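Long-range contacts in TRNA nucleotidyl transferase-related protein (Thermotoga maritima, PDB 3H38), which adds the CCA sequence to the 3' end of tRNA as a class II nucleotidyltransferase, this chain being the CCA-adding C-terminal half of a longer protein: residues M35-V40 with D57-N63; F274-D278 with N345-C349; D173-R177 with R216-E220; L324-R330 with E358-F363. One frame throughout, in Å; residues are numbered along the deposited sequence.

Contact 1 of 4, residues M35-V40 with D57-N63; sequences MPVYVV and DIVVEGN
Met35 reaches past Gly62 to Asn63, its CE 3.4 Å from Asn63 O, just ahead of the antiparallel pairing of strands 37-40 and 56-60, the two middle strands of the mixed sheet in the nucleotidyltransferase head domain. Pro36 O accepts Glu61 N (3.0 Å), carrying the pairing one bond beyond the strands, while the proline ring crosses the start of the Glu61 side chain at about a right angle. In the non-hydrogen-bonded pair of Val37 and Val60, Val37 CG1 is anti to the backbone N (chi1 -165°), which brings it to 3.5 Å from Ile58 CG2; Phe67 of helix 64-72 packs on this face. Tyr38 and Val59 form the hydrogen-bonded pair, with Val59 N to Tyr38 O at 2.7 Å, nearly straight at 172°, and Tyr38 N to Val59 O at 2.9 Å. The Tyr38 ring, on the other face, has Val59 O in its plane at the edge. Val39 and Ile58 form the next non-hydrogen-bonded pair. Asp57, a magnesium ligand in another structure of this protein, receives a weak bond from Val40 N to its backbone O, and Val40 CG2 meets Val59 CG2 at 3.5 Å.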
loop_
_atom_site.group_PDB
_atom_site.type_symbol
_atom_site.label_atom_id
_atom_site.label_comp_id
_atom_site.label_asym_id
_atom_site.label_seq_id
_atom_site.Cartn_x
_atom_site.Cartn_y
_atom_site.Cartn_z
ATOM N N MET A 35 12.125 9.529 -33.956
ATOM C CA MET A 35 11.139 9.619 -32.874
ATOM C C MET A 35 11.622 10.624 -31.837
ATOM O O MET A 35 12.768 10.556 -31.397
ATOM C CB MET A 35 10.972 8.268 -32.197
ATOM C CG MET A 35 10.286 7.192 -33.065
ATOM S SD MET A 35 10.280 5.651 -32.159
ATOM C CE MET A 35 10.419 4.421 -33.471
ATOM N N PRO A 36 10.768 11.587 -31.467
ATOM C CA PRO A 36 11.093 12.423 -30.295
ATOM C C PRO A 36 11.090 11.592 -29.012
ATOM O O PRO A 36 10.131 10.865 -28.789
ATOM C CB PRO A 36 9.963 13.453 -30.272
ATOM C CG PRO A 36 9.490 13.510 -31.744
ATOM C CD PRO A 36 9.601 12.087 -32.214
ATOM N N VAL A 37 12.153 11.683 -28.213
ATOM C CA VAL A 37 12.272 10.908 -26.977
ATOM C C VAL A 37 12.191 11.779 -25.710
ATOM O O VAL A 37 12.774 12.858 -25.663
ATOM C CB VAL A 37 13.589 10.124 -26.931
ATOM C CG1 VAL A 37 13.520 9.079 -25.844
ATOM C CG2 VAL A 37 13.847 9.454 -28.245
ATOM N N TYR A 38 11.483 11.289 -24.689
ATOM C CA TYR A 38 11.339 11.992 -23.412
ATOM C C TYR A 38 11.389 11.080 -22.175
ATOM O O TYR A 38 10.893 9.945 -22.176
ATOM C CB TYR A 38 9.990 12.703 -23.338
ATOM C CG TYR A 38 9.548 13.437 -24.569
ATOM C CD1 TYR A 38 8.958 12.768 -25.613
ATOM C CD2 TYR A 38 9.683 14.820 -24.662
ATOM C CE1 TYR A 38 8.527 13.447 -26.740
ATOM C CE2 TYR A 38 9.268 15.504 -25.787
ATOM C CZ TYR A 38 8.688 14.816 -26.822
ATOM O OH TYR A 38 8.253 15.501 -27.932
ATOM N N VAL A 39 11.940 11.613 -21.092
ATOM C CA VAL A 39 11.749 11.005 -19.789
ATOM C C VAL A 39 10.592 11.775 -19.131
ATOM O O VAL A 39 10.461 12.992 -19.320
ATOM C CB VAL A 39 13.049 11.017 -18.955
ATOM C CG1 VAL A 39 13.396 12.425 -18.515
ATOM C CG2 VAL A 39 12.932 10.071 -17.765
ATOM N N VAL A 40 9.713 11.065 -18.423
ATOM C CA VAL A 40 8.475 11.683 -17.942
ATOM C C VAL A 40 8.153 11.352 -16.483
ATOM O O VAL A 40 8.730 10.436 -15.896
ATOM C CB VAL A 40 7.279 11.216 -18.784
ATOM C CG1 VAL A 40 7.479 11.596 -20.235
ATOM C CG2 VAL A 40 7.107 9.709 -18.663
ATOM N N ASP A 57 12.057 5.925 -17.218
ATOM C CA ASP A 57 10.726 5.783 -17.775
ATOM C C ASP A 57 10.623 6.595 -19.058
ATOM O O ASP A 57 10.516 7.828 -18.991
ATOM C CB ASP A 57 9.702 6.290 -16.754
ATOM C CG ASP A 57 8.340 5.649 -16.927
ATOM O OD1 ASP A 57 8.035 5.194 -18.050
ATOM O OD2 ASP A 57 7.573 5.592 -15.939
ATOM N N ILE A 58 10.635 5.915 -20.213
ATOM C CA ILE A 58 10.756 6.614 -21.508
ATOM C C ILE A 58 9.492 6.702 -22.350
ATOM O O ILE A 58 8.807 5.701 -22.570
ATOM C CB ILE A 58 11.863 6.013 -22.400
ATOM C CG1 ILE A 58 13.200 6.045 -21.680
ATOM C CG2 ILE A 58 12.006 6.825 -23.652
ATOM C CD1 ILE A 58 13.569 7.447 -21.249
ATOM N N VAL A 59 9.206 7.907 -22.838
ATOM C CA VAL A 59 8.099 8.101 -23.772
ATOM C C VAL A 59 8.565 8.509 -25.194
ATOM O O VAL A 59 9.362 9.453 -25.371
ATOM C CB VAL A 59 7.059 9.080 -23.191
ATOM C CG1 VAL A 59 5.905 9.272 -24.141
ATOM C CG2 VAL A 59 6.538 8.545 -21.883
ATOM N N VAL A 60 8.099 7.783 -26.210
ATOM C CA VAL A 60 8.506 8.131 -27.581
ATOM C C VAL A 60 7.296 8.540 -28.403
ATOM O O VAL A 60 6.199 8.006 -28.209
ATOM C CB VAL A 60 9.277 6.994 -28.294
ATOM C CG1 VAL A 60 10.613 6.689 -27.571
ATOM C CG2 VAL A 60 8.428 5.753 -28.381
ATOM N N GLU A 61 7.464 9.537 -29.264
ATOM C CA GLU A 61 6.412 9.820 -30.234
ATOM C C GLU A 61 6.695 8.981 -31.477
ATOM O O GLU A 61 7.255 9.478 -32.461
ATOM C CB GLU A 61 6.349 11.293 -30.611
ATOM C CG GLU A 61 5.865 12.214 -29.521
ATOM C CD GLU A 61 5.532 13.576 -30.086
ATOM O OE1 GLU A 61 5.520 14.561 -29.318
ATOM O OE2 GLU A 61 5.293 13.652 -31.317
ATOM N N GLY A 62 6.335 7.704 -31.392
ATOM C CA GLY A 62 6.495 6.766 -32.475
ATOM C C GLY A 62 6.241 5.391 -31.924
ATOM O O GLY A 62 5.668 5.272 -30.847
ATOM N N ASN A 63 6.695 4.365 -32.639
ATOM C CA ASN A 63 6.430 2.980 -32.270
ATOM C C ASN A 63 7.407 2.479 -31.199
ATOM O O ASN A 63 8.601 2.342 -31.450
ATOM C CB ASN A 63 6.479 2.102 -33.533
ATOM C CG ASN A 63 6.148 0.642 -33.255
ATOM O OD1 ASN A 63 5.142 0.122 -33.750
ATOM N ND2 ASN A 63 7.001 -0.033 -32.471
#

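Contact 2 of 4, residues F274-D278 with N345-C349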
loop_
_atom_site.group_PDB
_atom_site.type_symbol
_atom_site.label_atom_id
_atom_site.label_comp_id
_atom_site.label_asym_id
_atom_site.label_seq_id
_atom_site.Cartn_x
_atom_site.Cartn_y
_atom_site.Cartn_z
ATOM N N PHE A 274 6.527 -11.071 14.699
ATOM C CA PHE A 274 5.648 -12.102 14.133
ATOM C C PHE A 274 5.643 -12.295 12.613
ATOM O O PHE A 274 5.034 -13.249 12.114
ATOM C CB PHE A 274 4.217 -11.929 14.650
ATOM C CG PHE A 274 4.052 -12.328 16.089
ATOM C CD1 PHE A 274 3.844 -13.654 16.434
ATOM C CD2 PHE A 274 4.139 -11.383 17.100
ATOM C CE1 PHE A 274 3.705 -14.032 17.769
ATOM C CE2 PHE A 274 4.007 -11.754 18.437
ATOM C CZ PHE A 274 3.790 -13.081 18.769
ATOM N N GLY A 275 6.321 -11.423 11.876
ATOM C CA GLY A 275 6.401 -11.590 10.433
ATOM C C GLY A 275 5.652 -10.524 9.654
ATOM O O GLY A 275 5.218 -9.524 10.223
ATOM N N GLU A 276 5.430 -10.767 8.370
ATOM C CA GLU A 276 4.795 -9.803 7.482
ATOM C C GLU A 276 3.369 -9.458 7.883
ATOM O O GLU A 276 2.606 -10.314 8.264
ATOM C CB GLU A 276 4.829 -10.297 6.020
ATOM C CG GLU A 276 6.124 -9.939 5.231
ATOM C CD GLU A 276 5.991 -9.977 3.678
ATOM O OE1 GLU A 276 5.638 -11.039 3.100
ATOM O OE2 GLU A 276 6.278 -8.942 3.028
ATOM N N VAL A 277 3.015 -8.187 7.777
ATOM C CA VAL A 277 1.659 -7.754 8.088
ATOM C C VAL A 277 1.020 -7.077 6.871
ATOM O O VAL A 277 1.487 -6.025 6.426
ATOM C CB VAL A 277 1.642 -6.773 9.284
ATOM C CG1 VAL A 277 0.432 -5.843 9.210
ATOM C CG2 VAL A 277 1.669 -7.530 10.607
ATOM N N ASP A 278 -0.035 -7.682 6.330
ATOM C CA ASP A 278 -0.801 -7.030 5.276
ATOM C C ASP A 278 -1.576 -5.849 5.858
ATOM O O ASP A 278 -2.576 -6.022 6.563
ATOM C CB ASP A 278 -1.745 -8.007 4.573
ATOM C CG ASP A 278 -2.514 -7.357 3.428
ATOM O OD1 ASP A 278 -2.997 -8.088 2.538
ATOM O OD2 ASP A 278 -2.647 -6.112 3.419
ATOM N N ASN A 345 -1.552 -12.535 12.125
ATOM C CA ASN A 345 -0.882 -11.300 12.505
ATOM C C ASN A 345 -1.827 -10.115 12.485
ATOM O O ASN A 345 -1.730 -9.219 13.315
ATOM C CB ASN A 345 0.254 -11.016 11.533
ATOM C CG ASN A 345 1.423 -11.944 11.722
ATOM O OD1 ASN A 345 2.509 -11.697 11.193
ATOM N ND2 ASN A 345 1.216 -13.022 12.489
ATOM N N GLU A 346 -2.734 -10.102 11.510
ATOM C CA GLU A 346 -3.646 -8.979 11.354
ATOM C C GLU A 346 -4.585 -8.882 12.553
ATOM O O GLU A 346 -4.854 -7.782 13.054
ATOM C CB GLU A 346 -4.419 -9.073 10.031
ATOM C CG GLU A 346 -3.558 -8.762 8.802
ATOM C CD GLU A 346 -2.560 -9.868 8.480
ATOM O OE1 GLU A 346 -2.908 -11.055 8.631
ATOM O OE2 GLU A 346 -1.425 -9.556 8.065
ATOM N N THR A 347 -5.064 -10.040 13.010
ATOM C CA THR A 347 -5.908 -10.117 14.188
ATOM C C THR A 347 -5.142 -9.592 15.400
ATOM O O THR A 347 -5.713 -8.973 16.298
ATOM C CB THR A 347 -6.352 -11.566 14.471
ATOM O OG1 THR A 347 -7.312 -11.976 13.492
ATOM C CG2 THR A 347 -6.983 -11.674 15.872
ATOM N N ILE A 348 -3.843 -9.845 15.416
ATOM C CA ILE A 348 -3.027 -9.418 16.543
ATOM C C ILE A 348 -3.035 -7.908 16.591
ATOM O O ILE A 348 -3.409 -7.315 17.607
ATOM C CB ILE A 348 -1.583 -9.933 16.427
ATOM C CG1 ILE A 348 -1.505 -11.403 16.857
ATOM C CG2 ILE A 348 -0.646 -9.083 17.251
ATOM C CD1 ILE A 348 -0.110 -11.962 16.841
ATOM N N CYS A 349 -2.638 -7.295 15.476
ATOM C CA CYS A 349 -2.676 -5.841 15.321
ATOM C C CYS A 349 -4.014 -5.301 15.799
ATOM O O CYS A 349 -4.085 -4.318 16.543
ATOM C CB CYS A 349 -2.517 -5.479 13.845
ATOM S SG CYS A 349 -1.039 -6.136 13.057
#
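Asn345, in the first turn of helix 345-352, directs its side chain at the loop 274-278. Its CB lies 3.9 Å from Val277 CG2, the two side chains meeting at a slant, and its amide group sits beside the backbone carbonyls of Phe274 and Glu276. Glu346 follows with a side chain bent back at its second torsion (chi2 72°), which swings the carboxylate toward the loop. There OE2 accepts the backbone N of Asp278 at 2.9 Å, on its anti side and 23° out of the carboxylate plane. Asp278 is itself the N-cap of helix 279-287, its OD2 making weak bonds to Phe280 N and Tyr281 N. Asp278 OD2 and Glu346 OE2 remain 5.9 Å apart, and the amino end of that helix would be expected to ease the proximity of the two negative charges. The loop forms the corner between helices 254-274 and 279-287 in the helical C-terminal region, and the first turn of helix 345-352 packs against it through its side chains. Farther along, Ile348 places CD1 over the centre of the Phe274 ring, 4.1 Å from the centroid and 5° off its normal, a CH-pi contact; Leu367 and Leu368 of helix 357-371 also touch the Phe274 side chain. Cys349, one turn after Asn345, turns inward, and its SG meets both methyls of Val277, with CG2 at 3.9 Å and CG1 at 4.1 Å.

Contact 3 of 4, residues D173-R177 with R216-E220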
loop_
_atom_site.group_PDB
_atom_site.type_symbol
_atom_site.label_atom_id
_atom_site.label_comp_id
_atom_site.label_asym_id
_atom_site.label_seq_id
_atom_site.Cartn_x
_atom_site.Cartn_y
_atom_site.Cartn_z
ATOM N N ASP A 173 -13.742 11.528 -14.459
ATOM C CA ASP A 173 -12.996 10.600 -15.322
ATOM C C ASP A 173 -12.398 9.399 -14.571
ATOM O O ASP A 173 -12.716 8.245 -14.874
ATOM C CB ASP A 173 -11.840 11.351 -16.029
ATOM C CG ASP A 173 -12.302 12.182 -17.241
ATOM O OD1 ASP A 173 -11.434 12.764 -17.957
ATOM O OD2 ASP A 173 -13.525 12.236 -17.495
ATOM N N ASP A 174 -11.493 9.674 -13.631
ATOM C CA ASP A 174 -10.874 8.624 -12.816
ATOM C C ASP A 174 -10.893 8.982 -11.319
ATOM O O ASP A 174 -9.997 9.669 -10.814
ATOM C CB ASP A 174 -9.452 8.347 -13.279
ATOM C CG ASP A 174 -8.848 7.165 -12.574
ATOM O OD1 ASP A 174 -7.703 6.779 -12.889
ATOM O OD2 ASP A 174 -9.543 6.612 -11.710
ATOM N N PRO A 175 -11.933 8.524 -10.608
ATOM C CA PRO A 175 -12.180 8.892 -9.209
ATOM C C PRO A 175 -11.093 8.315 -8.317
ATOM O O PRO A 175 -11.011 8.626 -7.132
ATOM C CB PRO A 175 -13.537 8.222 -8.910
ATOM C CG PRO A 175 -14.167 7.964 -10.249
ATOM C CD PRO A 175 -12.987 7.632 -11.126
ATOM N N THR A 176 -10.263 7.471 -8.916
ATOM C CA THR A 176 -9.134 6.846 -8.253
ATOM C C THR A 176 -8.137 7.939 -7.806
ATOM O O THR A 176 -7.424 7.790 -6.821
ATOM C CB THR A 176 -8.542 5.775 -9.195
ATOM O OG1 THR A 176 -8.695 4.479 -8.610
ATOM C CG2 THR A 176 -7.121 6.050 -9.597
ATOM N N ARG A 177 -8.182 9.072 -8.495
ATOM C CA ARG A 177 -7.329 10.210 -8.217
ATOM C C ARG A 177 -7.732 10.925 -6.946
ATOM O O ARG A 177 -7.003 11.803 -6.439
ATOM C CB ARG A 177 -7.379 11.203 -9.382
ATOM C CG ARG A 177 -6.547 10.802 -10.596
ATOM C CD ARG A 177 -7.041 11.504 -11.890
ATOM N NE ARG A 177 -6.532 10.801 -13.060
ATOM C CZ ARG A 177 -6.863 11.040 -14.324
ATOM N NH1 ARG A 177 -7.730 11.997 -14.648
ATOM N NH2 ARG A 177 -6.304 10.305 -15.270
ATOM N N ARG A 216 -9.712 -1.370 -8.495
ATOM C CA ARG A 216 -8.908 -0.212 -8.829
ATOM C C ARG A 216 -8.719 0.584 -7.546
ATOM O O ARG A 216 -7.616 0.969 -7.181
ATOM C CB ARG A 216 -9.578 0.604 -9.942
ATOM C CG ARG A 216 -9.874 -0.212 -11.234
ATOM C CD ARG A 216 -10.206 0.716 -12.438
ATOM N NE ARG A 216 -9.120 1.681 -12.625
ATOM C CZ ARG A 216 -9.261 3.000 -12.692
ATOM N NH1 ARG A 216 -8.170 3.755 -12.841
ATOM N NH2 ARG A 216 -10.470 3.567 -12.629
ATOM N N LEU A 217 -9.818 0.781 -6.842
ATOM C CA LEU A 217 -9.833 1.476 -5.575
ATOM C C LEU A 217 -8.940 0.763 -4.539
ATOM O O LEU A 217 -8.173 1.406 -3.811
ATOM C CB LEU A 217 -11.276 1.528 -5.082
ATOM C CG LEU A 217 -12.187 2.762 -5.151
ATOM C CD1 LEU A 217 -11.726 3.801 -6.114
ATOM C CD2 LEU A 217 -13.630 2.336 -5.423
ATOM N N ARG A 218 -9.028 -0.565 -4.477
ATOM C CA ARG A 218 -8.283 -1.293 -3.465
ATOM C C ARG A 218 -6.815 -1.017 -3.700
ATOM O O ARG A 218 -6.028 -0.775 -2.768
ATOM C CB ARG A 218 -8.579 -2.797 -3.538
ATOM C CG ARG A 218 -7.558 -3.672 -2.845
ATOM C CD ARG A 218 -8.034 -5.103 -2.614
ATOM N NE ARG A 218 -6.942 -5.889 -2.051
ATOM C CZ ARG A 218 -7.021 -7.175 -1.717
ATOM N NH1 ARG A 218 -5.972 -7.796 -1.212
ATOM N NH2 ARG A 218 -8.138 -7.845 -1.894
ATOM N N GLN A 219 -6.441 -1.026 -4.966
ATOM C CA GLN A 219 -5.050 -0.912 -5.269
ATOM C C GLN A 219 -4.505 0.460 -4.895
ATOM O O GLN A 219 -3.357 0.572 -4.456
ATOM C CB GLN A 219 -4.777 -1.219 -6.735
ATOM C CG GLN A 219 -3.291 -1.145 -7.022
ATOM C CD GLN A 219 -2.982 -0.408 -8.306
ATOM O OE1 GLN A 219 -2.615 0.778 -8.289
ATOM N NE2 GLN A 219 -3.135 -1.102 -9.436
ATOM N N GLU A 220 -5.308 1.507 -5.064
ATOM C CA GLU A 220 -4.862 2.831 -4.643
ATOM C C GLU A 220 -4.844 2.879 -3.109
ATOM O O GLU A 220 -4.074 3.621 -2.491
ATOM C CB GLU A 220 -5.749 3.931 -5.231
ATOM C CG GLU A 220 -5.557 4.158 -6.748
ATOM C CD GLU A 220 -4.108 4.463 -7.162
ATOM O OE1 GLU A 220 -3.412 5.179 -6.424
ATOM O OE2 GLU A 220 -3.662 3.984 -8.230
#
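Thr176 fits between Arg216 and Glu220, which stand one turn apart on helix 214-225. It belongs to the type I turn Asp174-Arg177 that leads into helix 177-187; the sequence here fits the (E/D)DxxR signature by which class II CCA-adding enzymes read the incoming base, and Asp174 and Arg177 contact CTP and ATP in other structures of this protein. Thr176 OG1 lies over one face of the Arg216 guanidinium, offset toward its rim, and this hydroxyl is buried with no hydrogen-bonding partner in the model. Arg216, bent at its third side-chain torsion (chi3 55°), comes from the opposite direction to Asp174 and forms a salt bridge with it. NH1 donates to Asp174 OD1 at 3.1 Å; the acceptor lies in the guanidinium plane, whereas the donor comes in from above the carboxylate plane, 40° out of it. A second, weaker bond from Arg216 NH2 to Asp174 OD2 is doubtful, since the placement of OD2 is unsure. Glu220 turns its aliphatic part to the threonine, CG standing 3.7 Å from Thr176 OG1 and 3.8 Å from Thr176 CG2. Its carboxylate makes salt bridges to Arg183 and Arg180, which bind nucleotide in other structures of this protein, consistent with a second-shell place for the helix. Within the turn, Asp174 CB rests over the centre of the Arg177 guanidinium, 3.8 Å above its plane.

Contact 4 of 4, residues L324-R330 with E358-F363; sequences LEMLSER and EKEGLF
The end of helix 309-328 crosses the segment 358-363 of helix 357-371 nearly at right angles (87°), the axes approaching to 9.6 Å, with the CA atoms of Leu327 and Lys359 the nearest pair. Leu327 points toward the other helix. Its two methyls divide the work: CD1 packs on Phe363 CB at 3.6 Å, while CD2 meets Leu362 CD1, also at 3.6 Å, the two leucines sliding past each other in opposite directions. Leu355, in the loop ahead of helix 357-371, touches both Leu327 and Phe363, so this near-perpendicular helix pair has a small apolar centre within the helical C-terminal region. Around it the contact turns polar. Lys359 lays its aliphatic chain along Leu327 CB and ends with NZ bonded to Ser328 OG at 2.7 Å and to Leu324 O at 3.2 Å, the latter approached from 53° above the carbonyl plane. A positive charge placed at the carboxyl end of helix 309-328 would suit the helix dipole. Beyond that end, Arg330 folds back at its second torsion (chi2 -79°) and brings NH2 to Glu358 OE2 at 2.9 Å, an exposed salt bridge whose hydrogen bond is weak; Arg330 CD lies 4.1 Å from Leu362 CD1.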
loop_
_atom_site.group_PDB
_atom_site.type_symbol
_atom_site.label_atom_id
_atom_site.label_comp_id
_atom_site.label_asym_id
_atom_site.label_seq_id
_atom_site.Cartn_x
_atom_site.Cartn_y
_atom_site.Cartn_z
ATOM N N LEU A 324 -9.775 -6.417 27.615
ATOM C CA LEU A 324 -9.396 -5.253 28.412
ATOM C C LEU A 324 -9.498 -5.581 29.892
ATOM O O LEU A 324 -8.609 -5.253 30.675
ATOM C CB LEU A 324 -10.291 -4.049 28.119
ATOM C CG LEU A 324 -9.975 -3.132 26.937
ATOM C CD1 LEU A 324 -8.481 -2.861 26.803
ATOM C CD2 LEU A 324 -10.525 -3.734 25.681
ATOM N N GLU A 325 -10.593 -6.222 30.276
ATOM C CA GLU A 325 -10.806 -6.558 31.670
ATOM C C GLU A 325 -9.711 -7.469 32.194
ATOM O O GLU A 325 -9.245 -7.275 33.317
ATOM C CB GLU A 325 -12.172 -7.210 31.872
ATOM C CG GLU A 325 -13.337 -6.234 31.891
ATOM C CD GLU A 325 -14.557 -6.831 32.563
ATOM O OE1 GLU A 325 -15.490 -6.069 32.903
ATOM O OE2 GLU A 325 -14.576 -8.066 32.763
ATOM N N MET A 326 -9.309 -8.456 31.386
ATOM C CA MET A 326 -8.263 -9.407 31.782
ATOM C C MET A 326 -6.901 -8.724 31.953
ATOM O O MET A 326 -6.075 -9.151 32.757
ATOM C CB MET A 326 -8.091 -10.530 30.756
ATOM C CG MET A 326 -9.219 -11.538 30.593
ATOM S SD MET A 326 -8.743 -12.552 29.154
ATOM C CE MET A 326 -10.265 -13.421 28.757
ATOM N N LEU A 327 -6.650 -7.682 31.172
ATOM C CA LEU A 327 -5.373 -6.982 31.271
ATOM C C LEU A 327 -5.393 -5.986 32.434
ATOM O O LEU A 327 -4.340 -5.539 32.905
ATOM C CB LEU A 327 -5.033 -6.275 29.952
ATOM C CG LEU A 327 -4.750 -7.171 28.742
ATOM C CD1 LEU A 327 -4.616 -6.326 27.481
ATOM C CD2 LEU A 327 -3.500 -8.041 28.950
ATOM N N SER A 328 -6.595 -5.636 32.882
ATOM C CA SER A 328 -6.746 -4.748 34.029
ATOM C C SER A 328 -6.285 -5.463 35.290
ATOM O O SER A 328 -5.603 -4.885 36.131
ATOM C CB SER A 328 -8.199 -4.295 34.195
ATOM O OG SER A 328 -8.538 -3.299 33.248
ATOM N N GLU A 329 -6.644 -6.736 35.389
ATOM C CA GLU A 329 -6.419 -7.504 36.597
ATOM C C GLU A 329 -5.189 -8.384 36.504
ATOM O O GLU A 329 -5.095 -9.393 37.198
ATOM C CB GLU A 329 -7.635 -8.369 36.859
ATOM C CG GLU A 329 -8.920 -7.682 36.482
ATOM C CD GLU A 329 -10.007 -8.672 36.173
ATOM O OE1 GLU A 329 -9.762 -9.883 36.372
ATOM O OE2 GLU A 329 -11.095 -8.247 35.729
ATOM N N ARG A 330 -4.327 -8.098 35.572
ATOM C CA ARG A 330 -3.071 -8.766 35.566
ATOM C C ARG A 330 -3.316 -10.262 35.659
ATOM O O ARG A 330 -2.546 -11.006 36.242
ATOM C CB ARG A 330 -2.256 -8.231 36.720
ATOM C CG ARG A 330 -1.850 -6.782 36.552
ATOM C CD ARG A 330 -0.667 -6.717 35.620
ATOM N NE ARG A 330 -0.335 -5.368 35.189
ATOM C CZ ARG A 330 0.872 -4.828 35.282
ATOM N NH1 ARG A 330 1.892 -5.530 35.776
ATOM N NH2 ARG A 330 1.065 -3.596 34.866
ATOM N N GLU A 358 -0.208 0.352 29.927
ATOM C CA GLU A 358 0.103 -0.846 30.683
ATOM C C GLU A 358 -0.509 -2.083 30.072
ATOM O O GLU A 358 0.121 -3.148 30.036
ATOM C CB GLU A 358 -0.375 -0.697 32.126
ATOM C CG GLU A 358 0.607 0.020 33.009
ATOM C CD GLU A 358 2.018 -0.546 32.906
ATOM O OE1 GLU A 358 2.697 -0.291 31.881
ATOM O OE2 GLU A 358 2.452 -1.233 33.863
ATOM N N LYS A 359 -1.732 -1.940 29.597
ATOM C CA LYS A 359 -2.412 -3.036 28.957
ATOM C C LYS A 359 -1.724 -3.512 27.699
ATOM O O LYS A 359 -1.650 -4.681 27.460
ATOM C CB LYS A 359 -3.834 -2.682 28.672
ATOM C CG LYS A 359 -4.518 -2.260 29.857
ATOM C CD LYS A 359 -5.947 -2.605 29.745
ATOM C CE LYS A 359 -6.817 -1.564 30.401
ATOM N NZ LYS A 359 -8.132 -2.122 30.816
ATOM N N GLU A 360 -1.222 -2.587 26.914
ATOM C CA GLU A 360 -0.448 -2.911 25.707
ATOM C C GLU A 360 0.852 -3.596 26.094
ATOM O O GLU A 360 1.137 -4.694 25.627
ATOM C CB GLU A 360 -0.156 -1.644 24.907
ATOM C CG GLU A 360 0.908 -1.772 23.831
ATOM C CD GLU A 360 1.204 -0.430 23.138
ATOM O OE1 GLU A 360 0.253 0.350 22.890
ATOM O OE2 GLU A 360 2.387 -0.150 22.838
ATOM N N GLY A 361 1.621 -2.952 26.971
ATOM C CA GLY A 361 2.849 -3.528 27.496
ATOM C C GLY A 361 2.717 -4.953 28.019
ATOM O O GLY A 361 3.530 -5.818 27.706
ATOM N N LEU A 362 1.697 -5.233 28.808
ATOM C CA LEU A 362 1.502 -6.574 29.308
ATOM C C LEU A 362 1.090 -7.567 28.255
ATOM O O LEU A 362 1.798 -8.516 27.985
ATOM C CB LEU A 362 0.335 -6.534 30.283
ATOM C CG LEU A 362 0.158 -7.433 31.498
ATOM C CD1 LEU A 362 -1.279 -7.698 31.720
ATOM C CD2 LEU A 362 0.936 -8.684 31.444
ATOM N N PHE A 363 -0.013 -7.285 27.588
ATOM C CA PHE A 363 -0.447 -8.053 26.430
ATOM C C PHE A 363 0.692 -8.323 25.433
ATOM O O PHE A 363 0.817 -9.436 24.927
ATOM C CB PHE A 363 -1.624 -7.332 25.766
ATOM C CG PHE A 363 -2.180 -8.038 24.560
ATOM C CD1 PHE A 363 -2.819 -9.261 24.686
ATOM C CD2 PHE A 363 -2.084 -7.461 23.294
ATOM C CE1 PHE A 363 -3.338 -9.896 23.567
ATOM C CE2 PHE A 363 -2.603 -8.096 22.180
ATOM C CZ PHE A 363 -3.230 -9.311 22.317
#

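Contacts 1 and 3 are buried; contacts 2 and 4 are only partly so. Contact 1, in the head-domain sheet, relies on backbone bonds and valine packing, and contact 3 on a salt bridge set among nucleotide-binding residues; their centres lie 26 Å apart. Contacts 2 and 4 belong to the helical C-terminal region and lie away from the annotated sites. They involve successive helices, 345-352 and 357-371, and come within about 5 Å of each other at their nearest atoms. Contact 2 joins a carboxylate to a loop amide and a methyl to a ring, whereas contact 4 flanks its leucines with a lysine and an exposed salt bridge. Contacts 1 and 4 lie farthest apart, with centres separated by 60 Å.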